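Local coordinates for protein putative aminomethyltransferase (Leptospirillum rubarum, PDB 3TTG) that is of unknown function but probably binds folate, as a YgfZ-type relative of the glycine-cleavage T-protein and putative aminomethyltransferase, at residues Phe191-Ile194 with Asp195-Glu198; Glu205-Thr208 with Ser209-Gly213; Gln263-Val266 with Thr267-Lys270. All blocks are in the same frame, centred on the assembly; numbering follows the deposited sequence.

Interaction 1 (Phe191-Ile194 with Asp195-Glu198); sequences FIPI and DQFE
Pro193 and Gln196 form the close-packed part of a strand-to-helix corner, where two overlapping type I turns carry the chain from strand 187-193 into helix 197-211. Gln196 N donates to Pro193 O (2.8 Å) and closes the first turn; Phe197 N donates to Ile194 O (3.2 Å) and closes the second, both donors lying above the plane of the carbonyl they meet. The extended Gln196 side chain runs back across the proline ring. Its CG stands anti to the carbonyl carbon (chi1 -68°), which carries the amide alongside CG and CD of the proline ring, with NE2 3.7 Å from Pro193 CG and OE1 3.8 Å from Pro193 CD. On the buried side, Ile192 CG2 rests 3.9 Å from Gln196 CB. An alanine in place of Gln196 would probably leave this flank of the proline ring uncovered and Asn167 O without the amide that now donates to it.

The other side faces solvent. Ile194 and Asp195 are exposed, although Asp195 OD2 still comes within 3.6 Å of Pro193 CB. One water links the backbone of Ile194 to the Glu198 carboxylate, donating to Ile194 O (2.9 Å) and, weakly, to Glu198 OE2.

Inward, the corner rests on strand 135-141: Ile192 pairs with Arg136 through the backbone, the Phe197 ring makes a cation-pi contact with Arg136 and touches Ile138, and Phe191 packs on Phe135, all beside two neighbouring interior strands of the mixed sheet, 187-193 and 135-141.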
ATOM      1  N   PHE A 191      -6.984   9.607  10.485  1.00 30.30           N
ATOM      2  CA  PHE A 191      -7.991  10.455   9.807  1.00 28.05           C
ATOM      3  C   PHE A 191      -8.596  11.337  10.847  1.00 32.32           C
ATOM      4  O   PHE A 191      -9.406  10.875  11.652  1.00 32.08           O
ATOM      5  CB  PHE A 191      -9.025   9.561   9.128  1.00 29.24           C
ATOM      6  CG  PHE A 191      -8.424   8.878   7.927  1.00 28.35           C
ATOM      7  CD1 PHE A 191      -8.579   9.407   6.655  1.00 31.85           C
ATOM      8  CD2 PHE A 191      -7.764   7.681   8.058  1.00 29.52           C
ATOM      9  CE1 PHE A 191      -8.033   8.757   5.542  1.00 29.51           C
ATOM     10  CE2 PHE A 191      -7.157   7.079   6.959  1.00 30.23           C
ATOM     11  CZ  PHE A 191      -7.352   7.597   5.704  1.00 27.94           C
ATOM     12  N   ILE A 192      -8.112  12.594  10.904  1.00 31.22           N
ATOM     13  CA  ILE A 192      -8.428  13.565  11.943  1.00 31.55           C
ATOM     14  C   ILE A 192      -9.553  14.491  11.500  1.00 35.97           C
ATOM     15  O   ILE A 192      -9.448  15.041  10.408  1.00 34.22           O
ATOM     16  CB  ILE A 192      -7.130  14.368  12.253  1.00 35.21           C
ATOM     17  CG1 ILE A 192      -5.983  13.382  12.648  1.00 35.33           C
ATOM     18  CG2 ILE A 192      -7.381  15.395  13.356  1.00 37.94           C
ATOM     19  CD1 ILE A 192      -6.291  12.458  13.920  1.00 46.99           C
ATOM     20  N   PRO A 193     -10.598  14.728  12.332  1.00 35.24           N
ATOM     21  CA  PRO A 193     -11.640  15.667  11.935  1.00 35.73           C
ATOM     22  C   PRO A 193     -11.041  17.024  11.572  1.00 39.26           C
ATOM     23  O   PRO A 193     -10.142  17.515  12.260  1.00 35.14           O
ATOM     24  CB  PRO A 193     -12.501  15.773  13.196  1.00 38.39           C
ATOM     25  CG  PRO A 193     -12.351  14.447  13.842  1.00 39.54           C
ATOM     26  CD  PRO A 193     -10.882  14.184  13.683  1.00 35.00           C
ATOM     27  N   ILE A 194     -11.521  17.621  10.509  1.00 37.57           N
ATOM     28  CA  ILE A 194     -11.006  18.920  10.030  1.00 37.49           C
ATOM     29  C   ILE A 194     -10.775  19.944  11.166  1.00 42.80           C
ATOM     30  O   ILE A 194      -9.716  20.588  11.219  1.00 41.36           O
ATOM     31  CB  ILE A 194     -11.972  19.554   8.996  1.00 41.90           C
ATOM     32  CG1 ILE A 194     -12.183  18.719   7.732  1.00 41.68           C
ATOM     33  CG2 ILE A 194     -11.444  20.924   8.594  1.00 44.17           C
ATOM     34  CD1 ILE A 194     -11.003  18.198   7.124  1.00 49.71           C
ATOM     35  N   ASP A 195     -11.776  20.127  12.043  1.00 40.20           N
ATOM     36  CA  ASP A 195     -11.673  21.137  13.094  1.00 41.69           C
ATOM     37  C   ASP A 195     -10.588  20.822  14.136  1.00 44.62           C
ATOM     38  O   ASP A 195     -10.215  21.724  14.886  1.00 45.49           O
ATOM     39  CB  ASP A 195     -13.035  21.374  13.784  1.00 44.69           C
ATOM     40  CG  ASP A 195     -13.499  20.296  14.748  1.00 59.82           C
ATOM     41  OD1 ASP A 195     -14.044  20.646  15.797  1.00 64.83           O
ATOM     42  OD2 ASP A 195     -13.319  19.101  14.441  1.00 61.58           O
ATOM     43  N   GLN A 196     -10.062  19.583  14.183  1.00 39.46           N
ATOM     44  CA  GLN A 196      -9.007  19.196  15.144  1.00 41.07           C
ATOM     45  C   GLN A 196      -7.616  19.091  14.512  1.00 44.87           C
ATOM     46  O   GLN A 196      -6.628  18.830  15.225  1.00 42.51           O
ATOM     47  CB  GLN A 196      -9.367  17.836  15.740  1.00 41.87           C
ATOM     48  CG  GLN A 196     -10.605  17.952  16.626  1.00 49.11           C
ATOM     49  CD  GLN A 196     -11.126  16.588  16.970  1.00 62.83           C
ATOM     50  OE1 GLN A 196     -10.348  15.667  17.185  1.00 57.57           O
ATOM     51  NE2 GLN A 196     -12.441  16.417  16.998  1.00 58.36           N
ATOM     52  N   PHE A 197      -7.540  19.285  13.181  1.00 41.05           N
ATOM     53  CA  PHE A 197      -6.329  19.118  12.408  1.00 39.55           C
ATOM     54  C   PHE A 197      -5.162  19.986  12.878  1.00 44.62           C
ATOM     55  O   PHE A 197      -4.108  19.416  13.106  1.00 42.31           O
ATOM     56  CB  PHE A 197      -6.585  19.378  10.923  1.00 40.81           C
ATOM     57  CG  PHE A 197      -5.323  19.210  10.112  1.00 41.18           C
ATOM     58  CD1 PHE A 197      -4.800  17.958   9.881  1.00 43.96           C
ATOM     59  CD2 PHE A 197      -4.601  20.318   9.680  1.00 45.21           C
ATOM     60  CE1 PHE A 197      -3.656  17.795   9.100  1.00 46.27           C
ATOM     61  CE2 PHE A 197      -3.439  20.157   8.945  1.00 49.24           C
ATOM     62  CZ  PHE A 197      -2.963  18.888   8.672  1.00 45.33           C
ATOM     63  N   GLU A 198      -5.309  21.333  12.893  1.00 44.09           N
ATOM     64  CA  GLU A 198      -4.235  22.269  13.245  1.00 45.20           C
ATOM     65  C   GLU A 198      -3.699  21.997  14.683  1.00 51.06           C
ATOM     66  O   GLU A 198      -2.504  22.156  14.940  1.00 50.10           O
ATOM     67  CB  GLU A 198      -4.654  23.767  13.116  1.00 47.89           C
ATOM     68  CG  GLU A 198      -4.994  24.251  11.721  1.00 54.54           C
ATOM     69  CD  GLU A 198      -6.409  23.933  11.246  1.00 68.88           C
ATOM     70  OE1 GLU A 198      -7.109  23.148  11.932  1.00 53.17           O
ATOM     71  OE2 GLU A 198      -6.837  24.498  10.211  1.00 56.08           O
TER
HETATM   72  O   HOH W   1      -8.336  22.115   9.229  1.00 41.84           O

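Interaction 2 (Glu205-Thr208 with Ser209-Gly213); sequences EDFT and SNKGG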
ATOM      1  N   GLU A 205       4.134  18.163  15.893  1.00 55.39           N
ATOM      2  CA  GLU A 205       5.382  18.912  15.668  1.00 58.14           C
ATOM      3  C   GLU A 205       6.214  18.950  16.956  1.00 62.59           C
ATOM      4  O   GLU A 205       7.432  18.789  16.912  1.00 62.85           O
ATOM      5  CB  GLU A 205       5.094  20.359  15.187  1.00 61.56           C
ATOM      6  CG  GLU A 205       4.658  20.468  13.730  1.00 77.73           C
ATOM      7  CD  GLU A 205       3.971  21.767  13.339  1.00104.29           C
ATOM      8  OE1 GLU A 205       3.972  22.727  14.147  1.00 91.11           O
ATOM      9  OE2 GLU A 205       3.439  21.824  12.205  1.00 98.56           O
ATOM     10  N   ASP A 206       5.544  19.145  18.107  1.00 61.02           N
ATOM     11  CA  ASP A 206       6.189  19.136  19.427  1.00 61.85           C
ATOM     12  C   ASP A 206       6.781  17.753  19.707  1.00 62.46           C
ATOM     13  O   ASP A 206       7.952  17.637  20.050  1.00 62.37           O
ATOM     14  CB  ASP A 206       5.192  19.497  20.555  1.00 66.10           C
ATOM     15  CG  ASP A 206       4.582  20.898  20.498  1.00 78.01           C
ATOM     16  OD1 ASP A 206       5.153  21.771  19.800  1.00 78.72           O
ATOM     17  OD2 ASP A 206       3.541  21.126  21.175  1.00 80.88           O
ATOM     18  N   PHE A 207       5.983  16.704  19.507  1.00 57.08           N
ATOM     19  CA  PHE A 207       6.422  15.335  19.740  1.00 56.07           C
ATOM     20  C   PHE A 207       7.600  14.981  18.861  1.00 60.83           C
ATOM     21  O   PHE A 207       8.550  14.370  19.336  1.00 60.60           O
ATOM     22  CB  PHE A 207       5.284  14.327  19.519  1.00 57.10           C
ATOM     23  CG  PHE A 207       5.581  12.999  20.161  1.00 58.35           C
ATOM     24  CD1 PHE A 207       5.262  12.766  21.487  1.00 63.02           C
ATOM     25  CD2 PHE A 207       6.241  12.007  19.461  1.00 58.88           C
ATOM     26  CE1 PHE A 207       5.559  11.542  22.087  1.00 63.43           C
ATOM     27  CE2 PHE A 207       6.530  10.784  20.058  1.00 61.57           C
ATOM     28  CZ  PHE A 207       6.170  10.550  21.365  1.00 60.23           C
ATOM     29  N   THR A 208       7.570  15.401  17.599  1.00 58.43           N
ATOM     30  CA  THR A 208       8.652  15.140  16.647  1.00 57.89           C
ATOM     31  C   THR A 208       9.949  15.797  17.101  1.00 63.19           C
ATOM     32  O   THR A 208      10.968  15.119  17.160  1.00 63.69           O
ATOM     33  CB  THR A 208       8.244  15.608  15.225  1.00 61.79           C
ATOM     34  OG1 THR A 208       7.265  14.699  14.736  1.00 60.63           O
ATOM     35  CG2 THR A 208       9.375  15.619  14.276  1.00 61.17           C
ATOM     36  N   SER A 209       9.906  17.092  17.413  1.00 60.05           N
ATOM     37  CA  SER A 209      11.072  17.851  17.848  1.00 61.39           C
ATOM     38  C   SER A 209      11.651  17.315  19.191  1.00 68.13           C
ATOM     39  O   SER A 209      12.869  17.305  19.370  1.00 68.23           O
ATOM     40  CB  SER A 209      10.698  19.328  18.002  1.00 65.26           C
ATOM     41  OG  SER A 209      11.776  20.100  18.502  1.00 79.04           O
ATOM     42  N   ASN A 210      10.780  16.884  20.116  1.00 65.33           N
ATOM     43  CA  ASN A 210      11.205  16.408  21.435  1.00 65.91           C
ATOM     44  C   ASN A 210      11.751  14.994  21.409  1.00 66.22           C
ATOM     45  O   ASN A 210      12.746  14.726  22.074  1.00 66.41           O
ATOM     46  CB  ASN A 210      10.039  16.469  22.432  1.00 65.64           C
ATOM     47  CG  ASN A 210       9.613  17.878  22.778  1.00 86.71           C
ATOM     48  OD1 ASN A 210      10.349  18.853  22.605  1.00 82.55           O
ATOM     49  ND2 ASN A 210       8.416  18.012  23.299  1.00 83.38           N
ATOM     50  N   LYS A 211      11.093  14.098  20.681  1.00 57.97           N
ATOM     51  CA  LYS A 211      11.453  12.678  20.626  1.00 56.88           C
ATOM     52  C   LYS A 211      12.285  12.259  19.375  1.00 60.76           C
ATOM     53  O   LYS A 211      12.471  11.063  19.147  1.00 60.94           O
ATOM     54  CB  LYS A 211      10.164  11.841  20.700  1.00 57.85           C
ATOM     55  CG  LYS A 211       9.333  12.185  21.956  1.00 68.11           C
ATOM     56  CD  LYS A 211       9.963  11.674  23.250  1.00 78.13           C
ATOM     57  CE  LYS A 211       9.116  11.962  24.468  1.00 83.08           C
ATOM     58  NZ  LYS A 211       9.702  11.361  25.701  1.00 95.32           N
ATOM     59  N   GLY A 212      12.801  13.226  18.623  1.00 56.75           N
ATOM     60  CA  GLY A 212      13.695  12.984  17.498  1.00 54.53           C
ATOM     61  C   GLY A 212      13.205  12.192  16.301  1.00 52.60           C
ATOM     62  O   GLY A 212      14.009  11.551  15.610  1.00 51.72           O
ATOM     63  N   GLY A 213      11.930  12.305  15.981  1.00 46.18           N
ATOM     64  CA  GLY A 213      11.399  11.721  14.761  1.00 43.82           C
ATOM     65  C   GLY A 213      11.691  12.684  13.627  1.00 44.73           C
ATOM     66  O   GLY A 213      12.356  13.695  13.845  1.00 41.64           O
TER
HETATM   67  O   HOH W   2      13.362  15.897  14.844  1.00 57.79           O
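Phe207 and Lys211, one helical turn apart, meet near the C-terminal end of helix 197-211, which closes in a Schellman-like turn, with the 6→1 bond and a positive-phi glycine but without a close 5→2 pair (Gly212 N to Ser209 O, 4.1 Å). Lys211 CG sits over one face of the Phe207 ring as a CH-pi contact, 3.7 Å from the ring centroid and 14° off the ring normal, displaced toward the rim near CZ. Phe207 CG is anti to the backbone N (chi1 -162°), which swings the ring along the helix toward Lys211; the lysine then bends at chi2 and leads its amino end away, so aliphatic carbon is what touches the ring.

Next comes the backbone that fixes this spacing. Lys211 N donates to Phe207 O (2.9 Å); Ser209 N to Glu205 O and Asn210 N to Asp206 O are the preceding bonds of the same i to i+4 series. Gly212 then leaves the helix at phi 62°, a value that favours glycine, and turns the chain back.

Farther out, the Phe207 ring also packs against Val148 and Ser151 of helix 145-152, Thr208 OG1 bonds to Leu204 O, and Asp206 OD1 is salt-bridged to Lys202 NZ. At the turn, Gly213 N meets Thr208 O on a lone pair in the carbonyl plane at 3.2 Å, while a water donates to Gly213 O (2.6 Å) and weakly to Thr208 O.

Interaction 3 (Gln263-Val266 with Thr267-Lys270); sequences QEPV and TRLK
Glu264 and Arg268 both set CG anti to the backbone N (chi1 -172° and -177°), then fold toward each other, the glutamate at chi2 and the arginine at chi3, to make an i to i+4 salt bridge along helix 263-271. The grip is side-on and two-pronged: Arg268 NE donates to Glu264 OE2 (2.9 Å) and NH2 to OE1 of the same carboxylate (3.0 Å). Both oxygens are met on the syn side and lie near the guanidinium plane, with the two planes 30° apart, so paired bonds fix the rotation of each group on an exposed surface. Pro265 CA lies over one guanidinium face, 3.7 Å from Arg268 NH2.

Gln263 and Glu264 end the Lys-Gly-Cys-Tyr-x-Gly-Gln-Glu sequence characteristic of YgfZ-related proteins; Gln263 NE2 reaches back to Lys257 O, and on the inner side Val266 packs on Ala85, Val253, Tyr255 and Tyr260. Gln263 O, near the helix start, takes two bonds from one residue: Thr267 N (2.9 Å) and Thr267 OG1 (2.8 Å) approach it from opposite faces of the carbonyl plane.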
ATOM      1  N   GLN A 263     -13.122 -14.275  -8.574  1.00 28.86           N
ATOM      2  CA  GLN A 263     -12.699 -15.416  -7.752  1.00 28.20           C
ATOM      3  C   GLN A 263     -12.163 -16.602  -8.563  1.00 32.14           C
ATOM      4  O   GLN A 263     -11.175 -17.221  -8.149  1.00 31.59           O
ATOM      5  CB  GLN A 263     -13.837 -15.919  -6.847  1.00 28.97           C
ATOM      6  CG  GLN A 263     -13.446 -17.133  -5.989  1.00 30.01           C
ATOM      7  CD  GLN A 263     -14.511 -17.538  -5.037  1.00 37.85           C
ATOM      8  OE1 GLN A 263     -15.692 -17.617  -5.394  1.00 32.08           O
ATOM      9  NE2 GLN A 263     -14.141 -17.804  -3.796  1.00 34.43           N
ATOM     10  N   GLU A 264     -12.864 -17.013  -9.597  1.00 29.48           N
ATOM     11  CA  GLU A 264     -12.445 -18.208 -10.335  1.00 31.60           C
ATOM     12  C   GLU A 264     -11.079 -18.026 -10.972  1.00 32.81           C
ATOM     13  O   GLU A 264     -10.270 -18.910 -10.769  1.00 32.74           O
ATOM     14  CB  GLU A 264     -13.502 -18.710 -11.322  1.00 33.08           C
ATOM     15  CG  GLU A 264     -13.140 -20.059 -11.945  1.00 36.42           C
ATOM     16  CD  GLU A 264     -12.178 -20.040 -13.120  1.00 44.86           C
ATOM     17  OE1 GLU A 264     -12.119 -19.017 -13.843  1.00 39.77           O
ATOM     18  OE2 GLU A 264     -11.515 -21.076 -13.349  1.00 38.20           O
ATOM     19  N   PRO A 265     -10.758 -16.933 -11.671  1.00 31.74           N
ATOM     20  CA  PRO A 265      -9.400 -16.780 -12.241  1.00 33.36           C
ATOM     21  C   PRO A 265      -8.311 -16.628 -11.171  1.00 33.56           C
ATOM     22  O   PRO A 265      -7.244 -17.181 -11.332  1.00 30.93           O
ATOM     23  CB  PRO A 265      -9.549 -15.498 -13.099  1.00 35.91           C
ATOM     24  CG  PRO A 265     -10.983 -15.432 -13.414  1.00 38.53           C
ATOM     25  CD  PRO A 265     -11.638 -15.865 -12.164  1.00 33.44           C
ATOM     26  N   VAL A 266      -8.615 -15.956 -10.033  1.00 31.62           N
ATOM     27  CA  VAL A 266      -7.711 -15.835  -8.882  1.00 31.14           C
ATOM     28  C   VAL A 266      -7.341 -17.222  -8.375  1.00 32.86           C
ATOM     29  O   VAL A 266      -6.166 -17.534  -8.150  1.00 30.44           O
ATOM     30  CB  VAL A 266      -8.393 -15.030  -7.737  1.00 36.53           C
ATOM     31  CG1 VAL A 266      -7.838 -15.350  -6.358  1.00 38.75           C
ATOM     32  CG2 VAL A 266      -8.288 -13.585  -8.005  1.00 36.19           C
ATOM     33  N   THR A 267      -8.372 -18.085  -8.250  1.00 31.83           N
ATOM     34  CA  THR A 267      -8.200 -19.413  -7.681  1.00 31.62           C
ATOM     35  C   THR A 267      -7.504 -20.326  -8.644  1.00 34.95           C
ATOM     36  O   THR A 267      -6.609 -21.081  -8.233  1.00 36.90           O
ATOM     37  CB  THR A 267      -9.530 -20.001  -7.172  1.00 37.66           C
ATOM     38  OG1 THR A 267     -10.122 -19.073  -6.256  1.00 39.27           O
ATOM     39  CG2 THR A 267      -9.310 -21.284  -6.438  1.00 33.94           C
ATOM     40  N   ARG A 268      -7.890 -20.290  -9.901  1.00 33.34           N
ATOM     41  CA  ARG A 268      -7.226 -21.083 -10.938  1.00 34.10           C
ATOM     42  C   ARG A 268      -5.709 -20.747 -11.029  1.00 37.02           C
ATOM     43  O   ARG A 268      -4.901 -21.669 -11.104  1.00 35.61           O
ATOM     44  CB  ARG A 268      -7.918 -20.862 -12.292  1.00 37.83           C
ATOM     45  CG  ARG A 268      -7.327 -21.694 -13.401  1.00 43.17           C
ATOM     46  CD  ARG A 268      -8.189 -21.795 -14.635  1.00 52.12           C
ATOM     47  NE  ARG A 268      -9.057 -20.631 -14.816  1.00 57.50           N
ATOM     48  CZ  ARG A 268      -8.736 -19.482 -15.414  1.00 73.73           C
ATOM     49  NH1 ARG A 268      -7.518 -19.299 -15.918  1.00 62.27           N
ATOM     50  NH2 ARG A 268      -9.638 -18.506 -15.518  1.00 51.57           N
ATOM     51  N   LEU A 269      -5.346 -19.462 -11.074  1.00 35.58           N
ATOM     52  CA  LEU A 269      -3.942 -19.022 -11.102  1.00 37.66           C
ATOM     53  C   LEU A 269      -3.173 -19.674  -9.930  1.00 43.61           C
ATOM     54  O   LEU A 269      -2.123 -20.270 -10.122  1.00 43.73           O
ATOM     55  CB  LEU A 269      -3.821 -17.491 -11.028  1.00 38.17           C
ATOM     56  CG  LEU A 269      -2.374 -16.957 -10.926  1.00 46.18           C
ATOM     57  CD1 LEU A 269      -1.515 -17.419 -12.126  1.00 49.15           C
ATOM     58  CD2 LEU A 269      -2.344 -15.447 -10.759  1.00 49.45           C
ATOM     59  N   LYS A 270      -3.767 -19.636  -8.745  1.00 38.68           N
ATOM     60  CA  LYS A 270      -3.179 -20.173  -7.537  1.00 36.80           C
ATOM     61  C   LYS A 270      -2.960 -21.690  -7.583  1.00 44.67           C
ATOM     62  O   LYS A 270      -1.849 -22.104  -7.353  1.00 45.54           O
ATOM     63  CB  LYS A 270      -4.076 -19.809  -6.353  1.00 36.18           C
ATOM     64  CG  LYS A 270      -3.677 -20.408  -5.024  1.00 41.38           C
ATOM     65  CD  LYS A 270      -2.394 -19.796  -4.528  1.00 52.05           C
ATOM     66  CE  LYS A 270      -2.270 -20.120  -3.078  1.00 50.09           C
ATOM     67  NZ  LYS A 270      -0.937 -19.785  -2.567  1.00 49.90           N
TER

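Overall arrangement
The three contacts follow one another along the chain. Interaction 1 launches helix 197-211 from the mixed sheet and interaction 2 ends it; their centres are about 19 Å apart, and their nearest atoms about 7 Å. Both fall in the folate-binding family region. Interaction 3, on helix 263-271, lies on the opposite side of the chain's centre, with centre-to-centre distances of about 42 Å to interaction 1 and about 47 Å to interaction 2. Its helix precedes strand 277-284 of the C-terminal antiparallel sheet. Interactions 1 and 2 thus bracket one helix; interaction 3 belongs to a separate helix on the far side, and none touches another.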